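Local coordinates for protein hydrogenase maturation factor (Thermoanaerobacter tengcongensis, PDB 3VTH) that probably transfers the carbamoyl group of carbamoyl phosphate, at the cost of ATP, to the C-terminal cysteine of HypE during [NiFe]-hydrogenase maturation, at residues 19-24 with 103-108; 192-197 with 355-360; 370-375 with 705-710; 459-464 with 480-485. All blocks are in the same frame, centred on the assembly; numbering follows the deposited sequence.

Contact 1 (19-24 with 103-108); sequences IVQGVG and GFVPVS. With PO4 (phosphate ion), chain E.
Ile19 meets the 103-108 segment with two of its branches. CG1 lies against Pro106 CB at 3.9 Å. CG2 packs on Ser108 CB at 3.7 Å; it is the branch anti to the backbone N (CG1 takes chi1 -59°). Gln21 also touches Val105. Its OE1 and NE2 lie against Val105 CG1, with Gln21 OE1 3.8 Å from that carbon. No direct hydrogen bond joins the segments; waters bridge them instead. One accepts from Ser108 N and donates to Gln21 O, at 2.8 Å from each. Another accepts from Gln21 N and lies 2.7 Å from Pro106 O. The 19-24 segment is the loop between strand 10-17 and helix 25-35 of the acylphosphatase domain, and it forms an anion-binding loop. The backbone N-H groups of Gly22, Val23 and Gly24 each donate to a different oxygen of a phosphate ion. The bond from Gly24 N to O1 is 2.8 Å long, and Gly24 is the N-cap of the helix. Phe25 and Arg26, the latter a predicted active-site residue, also bind this phosphate. Further out, Gln21 NE2 donates to Gly48 O and Gln21 OE1 accepts from Tyr151 N. An alanine at Gln21 is likely to leave these two backbone groups without their mate and open a gap beside Val105. Tyr420 of strand 420-423 packs on Pro106.

Contact 2 (192-197 with 355-360); sequences SLSFVG and FLLNNR
Val196 and Leu357 make the close side-chain touch of this strand pair, with Val196 CG2 3.6 Å from Leu357 CD2. On the same face Ser194 CB rests on Leu357 CB, and Phe355 CB lies near Val196 CB. The other face carries Leu193, Phe195 and Leu356. There Leu193 CD2 meets Leu356 CD2 at 4.1 Å, the two side chains crossing obliquely. With CG anti to the backbone N (chi1 -173°), the Leu356 side chain brings CG and CD2 against Leu193 CD2. Strands 193-196 and 355-358 run antiparallel, and four backbone bonds hold them. Leu357 N to Ser194 O is the shortest at 2.7 Å. Val196 N to Phe355 O is the straightest, with 170° at the hydrogen. The pairing adds strand 193-196, a little past the last cysteine of the second zinc site (Cys189), as an edge strand of the large mixed sheet of the YrdC-like domain. Helix 204-213 covers the face of Leu193 and Phe195, while helix 341-347 lies on Phe355 and Leu357. The contact is looser where the strands end, at exposed Ser192 and Asn359. Asn359 OD1 accepts from Ser192 N at 2.9 Å, but the return bond from Asn359 N to Ser192 O is weak. A water links Ser192 OG to Asn359 ND2. Next to this end, Asn358 OD1 accepts from Arg360 N at 2.9 Å, an Asx turn.

Contact 3 (370-375 with 705-710); sequences VTSFNA and QNRYLL. With AP2 (phosphomethylphosphonic acid adenosyl ester), chain H.
Phe373 O is gripped by both terminal nitrogens of Arg707. NH1 and NH2 each donate to it end-on from 3.2 Å, NH2 near the carbonyl plane and NH1 well above it. A water also donates to Phe373 O and accepts from Arg707 NH2. The arginine grip joins strand 370-374 of the YrdC-like domain to the first turn of helix 707-719 in the Kae1-like domain. The arginine reaches across because its chain bends at chi3 (57°), which turns the guanidinium toward the strand. Asn374 then lies over one face of that group, CB 3.7 Å above its plane, and the amide and guanidinium planes are 38° apart. The amide points on to the helix: Asn374 ND2 donates to Arg707 O over 3.0 Å, on a lone pair in the carbonyl plane. Leu710 CD2 packs against the same ND2 at 4.0 Å. A leucine in place of Arg707 would probably leave Phe373 O without its two guanidinium donors and uncover the side of Asn374 that the guanidinium now faces. Outside the pair, Glu625 accepts from Arg707 N, and Arg379 binds the carbonyls of Asn374 and Ala375. Asn706, the N-cap, links the start of the helix to the nucleotide. Its OD1 accepts from Leu709 N, while Asn706 ND2 donates to adenine N1 of the bound nucleotide analogue at 2.9 Å.

Contact 4 (459-464 with 480-485); sequences HDMHKG and EVQHHH. With FE (Fe (III) ion), chain I; AP2 (phosphomethylphosphonic acid adenosyl ester), chain H; PO4 (phosphate ion), chain M.
The His459 ring carries Glu480 on one face: Glu480 CA sits 4.2 Å from the ring centroid in a CH-pi contact. The His483 ring is held at its edge, where ND1 donates to Asp460 OD1 at 3.0 Å. That oxygen lies close to the ring plane, while the carboxylate is turned 56° from it. The His484 ring has His483 CD2 over one face and Gln482 NE2 at its edge. These residues lie in and just after a beta-alpha-beta unit of the Kae1-like domain, where parallel strands 456-460 and 478-481 are connected by helix 466-473. Val481 N donates to His459 O at 2.8 Å, and Met461 N to Val481 O. His459 ND1 turns back to its own strand and binds Asp460 O. Met461 extends across Glu480 and Gln482 at about a right angle, its SD 3.7 Å from Gln482 CB. Asp460 is the second shell of the iron site. OD1 fixes the rotation of His483, and OD2 accepts from His462 N in an Asx turn. Waters tie Asp460 OD1 to Val481 O and Asp460 OD2 to His483 N. Gln482 caps the helix that begins at His483, its OE1 accepting from His485 N at 3.1 Å and, weakly, from His484 N. His487, Asp507 and Asp734 complete the protein ligands of the iron. His483 NE2 binds the iron at 2.2 Å, and the nucleotide analogue adds O2B at 2.0 Å and also O2A.

In the fold
From the N terminus, contact 1 closes first. It ties the phosphate-binding loop of the acylphosphatase domain to the loop between strand 93-95 and helix 115-121. Contact 2 opens only after that, joining strand 193-196 to the sheet of the YrdC-like domain. That same sheet reaches contact 3 through strand 370-374, although the two centres are about 38 Å apart. Contact 3 closes the longest loop, of 329 residues, and brings the YrdC-like domain against the Kae1-like domain. Contact 4 is nested inside that loop. Contacts 3 and 4 do not touch, but both reach the same nucleotide analogue, at its adenine and, through the iron, at its phosphates.

Contact 1 (19-24 with 103-108)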
# COMPACT_ATOMS: atom_id res chain seq x y z
N ILE A 19 -5.58 16.09 -8.11
CA ILE A 19 -6.35 15.10 -8.84
C ILE A 19 -7.63 15.81 -9.32
O ILE A 19 -8.60 15.94 -8.58
CB ILE A 19 -6.65 13.84 -8.01
CG1 ILE A 19 -5.33 13.18 -7.56
CG2 ILE A 19 -7.56 12.84 -8.81
CD1 ILE A 19 -5.50 11.95 -6.62
N VAL A 20 -7.58 16.31 -10.54
CA VAL A 20 -8.64 17.18 -11.04
C VAL A 20 -9.11 16.77 -12.44
O VAL A 20 -9.87 17.50 -13.08
CB VAL A 20 -8.20 18.66 -11.00
CG1 VAL A 20 -7.91 19.11 -9.55
CG2 VAL A 20 -6.96 18.89 -11.88
N GLN A 21 -8.62 15.62 -12.92
CA GLN A 21 -9.03 15.09 -14.23
C GLN A 21 -9.57 13.68 -14.02
O GLN A 21 -9.14 12.99 -13.08
CB GLN A 21 -7.86 15.02 -15.21
CG GLN A 21 -7.19 16.38 -15.47
CD GLN A 21 -6.08 16.29 -16.49
OE1 GLN A 21 -5.68 15.19 -16.92
NE2 GLN A 21 -5.55 17.44 -16.89
N GLY A 22 -10.52 13.27 -14.86
CA GLY A 22 -11.21 12.00 -14.70
C GLY A 22 -12.15 11.95 -13.52
O GLY A 22 -12.45 10.86 -12.99
N VAL A 23 -12.63 13.11 -13.11
CA VAL A 23 -13.48 13.22 -11.92
C VAL A 23 -14.80 13.90 -12.29
O VAL A 23 -15.62 14.20 -11.43
CB VAL A 23 -12.76 13.95 -10.74
CG1 VAL A 23 -11.42 13.26 -10.41
CG2 VAL A 23 -12.48 15.44 -11.07
N GLY A 24 -15.01 14.13 -13.58
CA GLY A 24 -16.18 14.90 -14.03
C GLY A 24 -16.08 16.38 -13.70
O GLY A 24 -17.11 17.05 -13.52
N GLY A 103 3.09 20.66 -18.95
CA GLY A 103 3.22 20.48 -17.52
C GLY A 103 3.09 19.03 -17.07
O GLY A 103 3.42 18.13 -17.79
N PHE A 104 2.61 18.83 -15.87
CA PHE A 104 2.31 17.50 -15.38
C PHE A 104 1.15 17.57 -14.44
O PHE A 104 0.89 18.58 -13.87
CB PHE A 104 3.51 16.87 -14.69
CG PHE A 104 3.83 17.48 -13.39
CD1 PHE A 104 4.42 18.70 -13.33
CD2 PHE A 104 3.49 16.88 -12.23
CE1 PHE A 104 4.69 19.28 -12.15
CE2 PHE A 104 3.76 17.46 -11.06
CZ PHE A 104 4.36 18.66 -11.01
N VAL A 105 0.44 16.47 -14.31
CA VAL A 105 -0.75 16.43 -13.49
C VAL A 105 -0.87 15.07 -12.80
O VAL A 105 -0.56 14.04 -13.39
CB VAL A 105 -2.03 16.75 -14.33
CG1 VAL A 105 -2.21 15.75 -15.46
CG2 VAL A 105 -3.29 16.81 -13.44
N PRO A 106 -1.30 15.07 -11.52
CA PRO A 106 -1.58 13.80 -10.87
C PRO A 106 -2.67 13.00 -11.62
O PRO A 106 -3.46 13.58 -12.38
CB PRO A 106 -2.10 14.22 -9.50
CG PRO A 106 -1.38 15.53 -9.24
CD PRO A 106 -1.33 16.21 -10.58
N VAL A 107 -2.69 11.68 -11.39
CA VAL A 107 -3.65 10.75 -11.99
C VAL A 107 -4.48 10.11 -10.88
O VAL A 107 -3.94 9.70 -9.84
CB VAL A 107 -2.93 9.69 -12.86
CG1 VAL A 107 -3.84 8.50 -13.22
CG2 VAL A 107 -2.39 10.33 -14.17
N SER A 108 -5.79 10.04 -11.09
CA SER A 108 -6.70 9.43 -10.12
C SER A 108 -6.42 7.94 -9.92
O SER A 108 -6.17 7.23 -10.89
CB SER A 108 -8.16 9.61 -10.55
OG SER A 108 -9.04 9.00 -9.58
P PO4 E . -12.95 15.16 -16.25
O1 PO4 E . -13.71 13.88 -16.05
O2 PO4 E . -12.60 15.77 -14.91
O3 PO4 E . -11.66 14.85 -16.96
O4 PO4 E . -13.78 16.14 -17.05
O HOH W 1 -6.87 11.33 -13.37
O HOH W 2 -4.91 13.00 -14.94
O HOH W 3 -6.10 14.08 -12.09

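Contact 2 (192-197 with 355-360)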
# COMPACT_ATOMS: atom_id res chain seq x y z
N SER A 192 -16.84 -6.45 -23.26
CA SER A 192 -17.64 -7.61 -22.88
C SER A 192 -16.81 -8.69 -22.17
O SER A 192 -15.58 -8.79 -22.35
CB SER A 192 -18.36 -8.18 -24.11
OG SER A 192 -17.47 -8.27 -25.20
N LEU A 193 -17.49 -9.48 -21.36
CA LEU A 193 -16.91 -10.66 -20.73
C LEU A 193 -16.71 -11.79 -21.73
O LEU A 193 -17.43 -11.90 -22.73
CB LEU A 193 -17.81 -11.16 -19.59
CG LEU A 193 -18.08 -10.16 -18.46
CD1 LEU A 193 -19.23 -10.67 -17.57
CD2 LEU A 193 -16.81 -9.84 -17.66
N SER A 194 -15.74 -12.64 -21.42
CA SER A 194 -15.52 -13.85 -22.18
C SER A 194 -15.19 -14.96 -21.18
O SER A 194 -14.25 -14.82 -20.36
CB SER A 194 -14.40 -13.63 -23.21
OG SER A 194 -14.02 -14.86 -23.82
N PHE A 195 -15.99 -16.02 -21.20
CA PHE A 195 -15.77 -17.17 -20.33
C PHE A 195 -15.05 -18.27 -21.10
O PHE A 195 -15.46 -18.64 -22.20
CB PHE A 195 -17.10 -17.70 -19.75
CG PHE A 195 -16.93 -18.91 -18.85
CD1 PHE A 195 -16.58 -18.75 -17.51
CD2 PHE A 195 -17.13 -20.19 -19.33
CE1 PHE A 195 -16.42 -19.85 -16.67
CE2 PHE A 195 -16.98 -21.31 -18.50
CZ PHE A 195 -16.63 -21.13 -17.17
N VAL A 196 -13.99 -18.80 -20.50
CA VAL A 196 -13.24 -19.91 -21.09
C VAL A 196 -13.11 -21.00 -20.04
O VAL A 196 -12.57 -20.79 -18.95
CB VAL A 196 -11.80 -19.48 -21.51
CG1 VAL A 196 -11.11 -20.63 -22.27
CG2 VAL A 196 -11.82 -18.22 -22.35
N GLY A 197 -13.61 -22.18 -20.36
CA GLY A 197 -13.50 -23.31 -19.48
C GLY A 197 -14.04 -24.48 -20.25
O GLY A 197 -13.65 -24.70 -21.40
N PHE A 355 -11.72 -19.38 -16.73
CA PHE A 355 -11.30 -17.99 -16.79
C PHE A 355 -12.46 -17.07 -17.12
O PHE A 355 -13.29 -17.41 -17.98
CB PHE A 355 -10.23 -17.81 -17.89
CG PHE A 355 -8.94 -18.52 -17.61
CD1 PHE A 355 -7.82 -17.81 -17.18
CD2 PHE A 355 -8.83 -19.91 -17.80
CE1 PHE A 355 -6.60 -18.48 -16.92
CE2 PHE A 355 -7.64 -20.57 -17.56
CZ PHE A 355 -6.52 -19.86 -17.12
N LEU A 356 -12.51 -15.92 -16.45
CA LEU A 356 -13.40 -14.84 -16.84
C LEU A 356 -12.55 -13.70 -17.38
O LEU A 356 -12.00 -12.89 -16.62
CB LEU A 356 -14.30 -14.37 -15.69
CG LEU A 356 -15.38 -13.35 -16.09
CD1 LEU A 356 -16.47 -14.00 -16.96
CD2 LEU A 356 -16.01 -12.67 -14.87
N LEU A 357 -12.46 -13.66 -18.71
CA LEU A 357 -11.70 -12.66 -19.44
C LEU A 357 -12.56 -11.43 -19.76
O LEU A 357 -13.78 -11.46 -19.59
CB LEU A 357 -11.27 -13.29 -20.76
CG LEU A 357 -9.97 -14.08 -20.98
CD1 LEU A 357 -9.34 -14.71 -19.73
CD2 LEU A 357 -10.15 -15.09 -22.08
N ASN A 358 -11.93 -10.35 -20.23
CA ASN A 358 -12.65 -9.28 -20.91
C ASN A 358 -11.73 -8.58 -21.91
O ASN A 358 -10.51 -8.78 -21.89
CB ASN A 358 -13.27 -8.29 -19.90
CG ASN A 358 -12.25 -7.41 -19.21
OD1 ASN A 358 -11.53 -6.63 -19.86
ND2 ASN A 358 -12.21 -7.49 -17.88
N ASN A 359 -12.31 -7.77 -22.80
CA ASN A 359 -11.50 -7.16 -23.85
C ASN A 359 -11.18 -5.69 -23.60
O ASN A 359 -10.88 -4.98 -24.53
CB ASN A 359 -12.16 -7.36 -25.23
CG ASN A 359 -13.55 -6.75 -25.31
OD1 ASN A 359 -14.13 -6.35 -24.29
ND2 ASN A 359 -14.08 -6.66 -26.51
N ARG A 360 -11.22 -5.23 -22.34
CA ARG A 360 -10.73 -3.88 -22.02
C ARG A 360 -9.27 -4.00 -21.57
O ARG A 360 -8.99 -4.57 -20.51
CB ARG A 360 -11.58 -3.19 -20.93
CG ARG A 360 -11.14 -1.73 -20.62
CD ARG A 360 -12.02 -1.03 -19.55
NE ARG A 360 -12.08 -1.80 -18.30
CZ ARG A 360 -13.05 -1.70 -17.40
NH1 ARG A 360 -14.05 -0.85 -17.60
NH2 ARG A 360 -13.03 -2.43 -16.30
O HOH W 4 -16.98 -5.89 -26.53

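Contact 3 (370-375 with 705-710)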
# COMPACT_ATOMS: atom_id res chain seq x y z
N VAL A 370 -3.76 -3.33 0.92
CA VAL A 370 -4.02 -3.97 2.20
C VAL A 370 -3.84 -2.90 3.26
O VAL A 370 -2.80 -2.25 3.34
CB VAL A 370 -3.05 -5.16 2.47
CG1 VAL A 370 -3.36 -5.82 3.82
CG2 VAL A 370 -3.14 -6.20 1.32
N THR A 371 -4.87 -2.71 4.09
CA THR A 371 -4.83 -1.63 5.07
C THR A 371 -5.45 -2.06 6.40
O THR A 371 -5.86 -3.21 6.55
CB THR A 371 -5.47 -0.35 4.53
OG1 THR A 371 -5.03 0.77 5.32
CG2 THR A 371 -7.01 -0.46 4.56
N SER A 372 -5.47 -1.15 7.36
CA SER A 372 -5.96 -1.46 8.70
C SER A 372 -6.19 -0.15 9.43
O SER A 372 -5.79 0.91 8.94
CB SER A 372 -4.89 -2.26 9.47
OG SER A 372 -3.73 -1.45 9.74
N PHE A 373 -6.81 -0.22 10.60
CA PHE A 373 -6.96 0.95 11.43
C PHE A 373 -6.44 0.60 12.80
O PHE A 373 -6.88 -0.39 13.40
CB PHE A 373 -8.42 1.42 11.51
CG PHE A 373 -8.57 2.82 12.05
CD1 PHE A 373 -8.57 3.92 11.19
CD2 PHE A 373 -8.68 3.05 13.42
CE1 PHE A 373 -8.70 5.23 11.69
CE2 PHE A 373 -8.81 4.35 13.94
CZ PHE A 373 -8.82 5.45 13.06
N ASN A 374 -5.50 1.37 13.30
CA ASN A 374 -4.93 1.08 14.62
C ASN A 374 -4.34 2.33 15.24
O ASN A 374 -3.75 3.15 14.55
CB ASN A 374 -3.87 -0.03 14.51
CG ASN A 374 -3.34 -0.48 15.85
OD1 ASN A 374 -4.11 -0.70 16.80
ND2 ASN A 374 -2.01 -0.63 15.94
N ALA A 375 -4.51 2.44 16.55
CA ALA A 375 -3.99 3.55 17.35
C ALA A 375 -4.36 4.89 16.74
O ALA A 375 -3.49 5.73 16.49
CB ALA A 375 -2.48 3.41 17.54
N GLN A 705 4.28 -3.06 12.11
CA GLN A 705 3.08 -3.76 11.66
C GLN A 705 2.40 -4.54 12.81
O GLN A 705 1.23 -4.91 12.71
CB GLN A 705 3.42 -4.72 10.53
CG GLN A 705 3.85 -4.01 9.24
CD GLN A 705 4.43 -4.98 8.24
OE1 GLN A 705 5.49 -5.58 8.49
NE2 GLN A 705 3.75 -5.15 7.12
N ASN A 706 3.14 -4.78 13.88
CA ASN A 706 2.59 -5.39 15.09
C ASN A 706 1.66 -4.37 15.75
O ASN A 706 2.12 -3.30 16.20
CB ASN A 706 3.74 -5.79 16.02
CG ASN A 706 3.29 -6.57 17.23
OD1 ASN A 706 2.46 -6.12 18.01
ND2 ASN A 706 3.84 -7.77 17.39
N ARG A 707 0.36 -4.67 15.77
CA ARG A 707 -0.65 -3.73 16.26
C ARG A 707 -0.44 -3.34 17.74
O ARG A 707 -0.60 -2.19 18.12
CB ARG A 707 -2.07 -4.31 16.08
CG ARG A 707 -2.47 -4.57 14.63
CD ARG A 707 -3.84 -5.27 14.54
NE ARG A 707 -4.87 -4.48 15.22
CZ ARG A 707 -5.65 -3.57 14.62
NH1 ARG A 707 -5.55 -3.34 13.31
NH2 ARG A 707 -6.54 -2.89 15.34
N TYR A 708 -0.06 -4.33 18.54
CA TYR A 708 0.14 -4.16 19.96
C TYR A 708 1.35 -3.28 20.26
O TYR A 708 1.23 -2.29 20.99
CB TYR A 708 0.27 -5.53 20.62
CG TYR A 708 0.24 -5.49 22.13
CD1 TYR A 708 -0.98 -5.42 22.82
CD2 TYR A 708 1.42 -5.53 22.87
CE1 TYR A 708 -1.02 -5.39 24.22
CE2 TYR A 708 1.40 -5.50 24.26
CZ TYR A 708 0.17 -5.42 24.93
OH TYR A 708 0.17 -5.41 26.31
N LEU A 709 2.51 -3.61 19.69
CA LEU A 709 3.71 -2.77 19.83
C LEU A 709 3.45 -1.32 19.47
O LEU A 709 3.82 -0.41 20.20
CB LEU A 709 4.86 -3.27 18.94
CG LEU A 709 5.62 -4.56 19.27
CD1 LEU A 709 6.85 -4.67 18.38
CD2 LEU A 709 6.02 -4.64 20.75
N LEU A 710 2.81 -1.11 18.32
CA LEU A 710 2.52 0.25 17.86
C LEU A 710 1.58 0.99 18.82
O LEU A 710 1.89 2.08 19.29
CB LEU A 710 1.93 0.24 16.44
CG LEU A 710 1.75 1.66 15.87
CD1 LEU A 710 3.10 2.33 15.65
CD2 LEU A 710 0.88 1.70 14.59
PB AP2 H . 13.51 -5.46 6.39
O1B AP2 H . 13.43 -6.22 7.69
O2B AP2 H . 13.86 -4.00 6.49
O3B AP2 H . 14.27 -6.22 5.33
C3A AP2 H . 11.80 -5.50 5.80
PA AP2 H . 10.61 -4.56 6.81
O1A AP2 H . 9.38 -4.61 5.91
O2A AP2 H . 11.09 -3.23 7.34
O5' AP2 H . 10.37 -5.48 8.12
C5' AP2 H . 9.68 -6.71 7.95
C4' AP2 H . 9.93 -7.50 9.21
O4' AP2 H . 9.18 -6.94 10.29
C3' AP2 H . 9.47 -8.93 9.11
O3' AP2 H . 10.43 -9.73 8.39
C2' AP2 H . 9.36 -9.29 10.58
O2' AP2 H . 10.68 -9.62 11.03
C1' AP2 H . 8.87 -7.98 11.22
N9 AP2 H . 7.40 -8.13 11.45
C8 AP2 H . 6.42 -8.28 10.53
N7 AP2 H . 5.20 -8.45 11.10
C5 AP2 H . 5.39 -8.40 12.44
C6 AP2 H . 4.52 -8.52 13.64
N6 AP2 H . 3.18 -8.70 13.53
N1 AP2 H . 5.13 -8.43 14.86
C2 AP2 H . 6.46 -8.23 14.99
N3 AP2 H . 7.30 -8.13 13.94
C4 AP2 H . 6.83 -8.21 12.67
O HOH W 5 -7.89 -2.81 11.29
O HOH W 6 -8.82 -1.64 14.90

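Contact 4 (459-464 with 480-485)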
# COMPACT_ATOMS: atom_id res chain seq x y z
N HIS A 459 19.31 5.77 -3.10
CA HIS A 459 19.27 4.31 -2.96
C HIS A 459 19.75 3.89 -1.58
O HIS A 459 20.36 4.69 -0.85
CB HIS A 459 20.14 3.66 -4.06
CG HIS A 459 21.60 3.96 -3.95
ND1 HIS A 459 22.45 3.26 -3.11
CD2 HIS A 459 22.36 4.89 -4.56
CE1 HIS A 459 23.68 3.74 -3.23
NE2 HIS A 459 23.65 4.73 -4.11
N ASP A 460 19.46 2.64 -1.23
CA ASP A 460 19.89 2.08 0.04
C ASP A 460 21.39 1.84 0.04
O ASP A 460 22.00 1.54 -1.00
CB ASP A 460 19.17 0.74 0.27
CG ASP A 460 19.09 0.36 1.75
OD1 ASP A 460 18.05 0.62 2.38
OD2 ASP A 460 20.07 -0.20 2.29
N MET A 461 22.00 1.92 1.23
CA MET A 461 23.42 1.57 1.35
C MET A 461 23.72 0.10 1.03
O MET A 461 24.85 -0.22 0.68
CB MET A 461 23.96 1.91 2.74
CG MET A 461 24.01 3.40 3.02
SD MET A 461 24.48 3.74 4.72
CE MET A 461 24.79 5.50 4.57
N HIS A 462 22.71 -0.78 1.16
CA HIS A 462 22.89 -2.21 0.87
C HIS A 462 23.29 -2.39 -0.60
O HIS A 462 22.51 -2.08 -1.49
CB HIS A 462 21.59 -2.98 1.16
CG HIS A 462 21.76 -4.47 1.20
ND1 HIS A 462 21.41 -5.23 2.30
CD2 HIS A 462 22.21 -5.35 0.27
CE1 HIS A 462 21.66 -6.51 2.06
NE2 HIS A 462 22.15 -6.61 0.83
N LYS A 463 24.50 -2.91 -0.85
CA LYS A 463 25.00 -3.03 -2.23
C LYS A 463 24.42 -4.23 -3.00
O LYS A 463 24.56 -4.31 -4.21
CB LYS A 463 26.53 -3.13 -2.26
CG LYS A 463 27.29 -2.04 -1.50
CD LYS A 463 28.79 -2.32 -1.52
CE LYS A 463 29.59 -1.32 -0.67
NZ LYS A 463 29.36 0.08 -1.14
N GLY A 464 23.80 -5.17 -2.28
CA GLY A 464 23.23 -6.37 -2.90
C GLY A 464 21.79 -6.24 -3.44
O GLY A 464 21.36 -7.08 -4.22
N GLU A 480 23.42 7.79 -1.20
CA GLU A 480 23.13 6.57 -0.45
C GLU A 480 22.44 6.95 0.84
O GLU A 480 22.82 7.93 1.49
CB GLU A 480 24.42 5.75 -0.19
CG GLU A 480 25.50 6.44 0.68
CD GLU A 480 26.71 5.54 0.98
OE1 GLU A 480 27.54 5.92 1.85
OE2 GLU A 480 26.83 4.45 0.35
N VAL A 481 21.44 6.17 1.22
CA VAL A 481 20.59 6.45 2.36
C VAL A 481 20.54 5.20 3.24
O VAL A 481 20.22 4.11 2.77
CB VAL A 481 19.15 6.84 1.92
CG1 VAL A 481 18.23 7.03 3.13
CG2 VAL A 481 19.19 8.11 1.02
N GLN A 482 20.89 5.36 4.52
CA GLN A 482 20.85 4.22 5.42
C GLN A 482 19.38 3.80 5.62
O GLN A 482 18.51 4.65 5.73
CB GLN A 482 21.53 4.53 6.75
CG GLN A 482 21.91 3.26 7.53
CD GLN A 482 20.74 2.67 8.31
OE1 GLN A 482 19.90 3.40 8.83
NE2 GLN A 482 20.70 1.34 8.41
N HIS A 483 19.14 2.49 5.66
CA HIS A 483 17.79 1.89 5.64
C HIS A 483 16.87 2.40 6.74
O HIS A 483 15.71 2.75 6.48
CB HIS A 483 17.93 0.37 5.76
CG HIS A 483 16.65 -0.38 5.56
ND1 HIS A 483 16.19 -0.74 4.31
CD2 HIS A 483 15.75 -0.87 6.45
CE1 HIS A 483 15.05 -1.41 4.44
NE2 HIS A 483 14.77 -1.50 5.72
N HIS A 484 17.37 2.42 7.97
CA HIS A 484 16.55 2.81 9.10
C HIS A 484 16.30 4.30 9.15
O HIS A 484 15.21 4.73 9.53
CB HIS A 484 17.11 2.19 10.39
CG HIS A 484 17.15 0.70 10.30
ND1 HIS A 484 18.25 0.02 9.80
CD2 HIS A 484 16.19 -0.24 10.50
CE1 HIS A 484 17.98 -1.27 9.75
NE2 HIS A 484 16.74 -1.45 10.17
N HIS A 485 17.29 5.08 8.74
CA HIS A 485 17.09 6.50 8.55
C HIS A 485 15.92 6.72 7.58
O HIS A 485 15.04 7.53 7.86
CB HIS A 485 18.40 7.16 8.06
CG HIS A 485 18.36 8.66 8.00
ND1 HIS A 485 19.25 9.39 7.24
CD2 HIS A 485 17.55 9.56 8.60
CE1 HIS A 485 18.98 10.68 7.37
NE2 HIS A 485 17.94 10.81 8.17
FE FE I . 13.03 -2.27 6.86
PB AP2 H . 13.51 -5.46 6.39
O1B AP2 H . 13.43 -6.22 7.69
O2B AP2 H . 13.86 -4.00 6.49
O3B AP2 H . 14.27 -6.22 5.33
C3A AP2 H . 11.80 -5.50 5.80
PA AP2 H . 10.61 -4.56 6.81
O1A AP2 H . 9.38 -4.61 5.91
O2A AP2 H . 11.09 -3.23 7.34
O5' AP2 H . 10.37 -5.48 8.12
C5' AP2 H . 9.68 -6.71 7.95
C4' AP2 H . 9.93 -7.50 9.21
O4' AP2 H . 9.18 -6.94 10.29
C3' AP2 H . 9.47 -8.93 9.11
O3' AP2 H . 10.43 -9.73 8.39
C2' AP2 H . 9.36 -9.29 10.58
O2' AP2 H . 10.68 -9.62 11.03
C1' AP2 H . 8.87 -7.98 11.22
N9 AP2 H . 7.40 -8.13 11.45
C8 AP2 H . 6.42 -8.28 10.53
N7 AP2 H . 5.20 -8.45 11.10
C5 AP2 H . 5.39 -8.40 12.44
C6 AP2 H . 4.52 -8.52 13.64
N6 AP2 H . 3.18 -8.70 13.53
N1 AP2 H . 5.13 -8.43 14.86
C2 AP2 H . 6.46 -8.23 14.99
N3 AP2 H . 7.30 -8.13 13.94
C4 AP2 H . 6.83 -8.21 12.67
P PO4 M . 22.28 -10.59 1.27
O1 PO4 M . 21.05 -11.42 1.01
O2 PO4 M . 21.99 -9.57 2.34
O3 PO4 M . 23.40 -11.50 1.73
O4 PO4 M . 22.68 -9.89 -0.01
O HOH W 7 17.48 3.27 2.11
O HOH W 8 21.24 0.69 4.62
O HOH W 9 27.20 1.04 1.03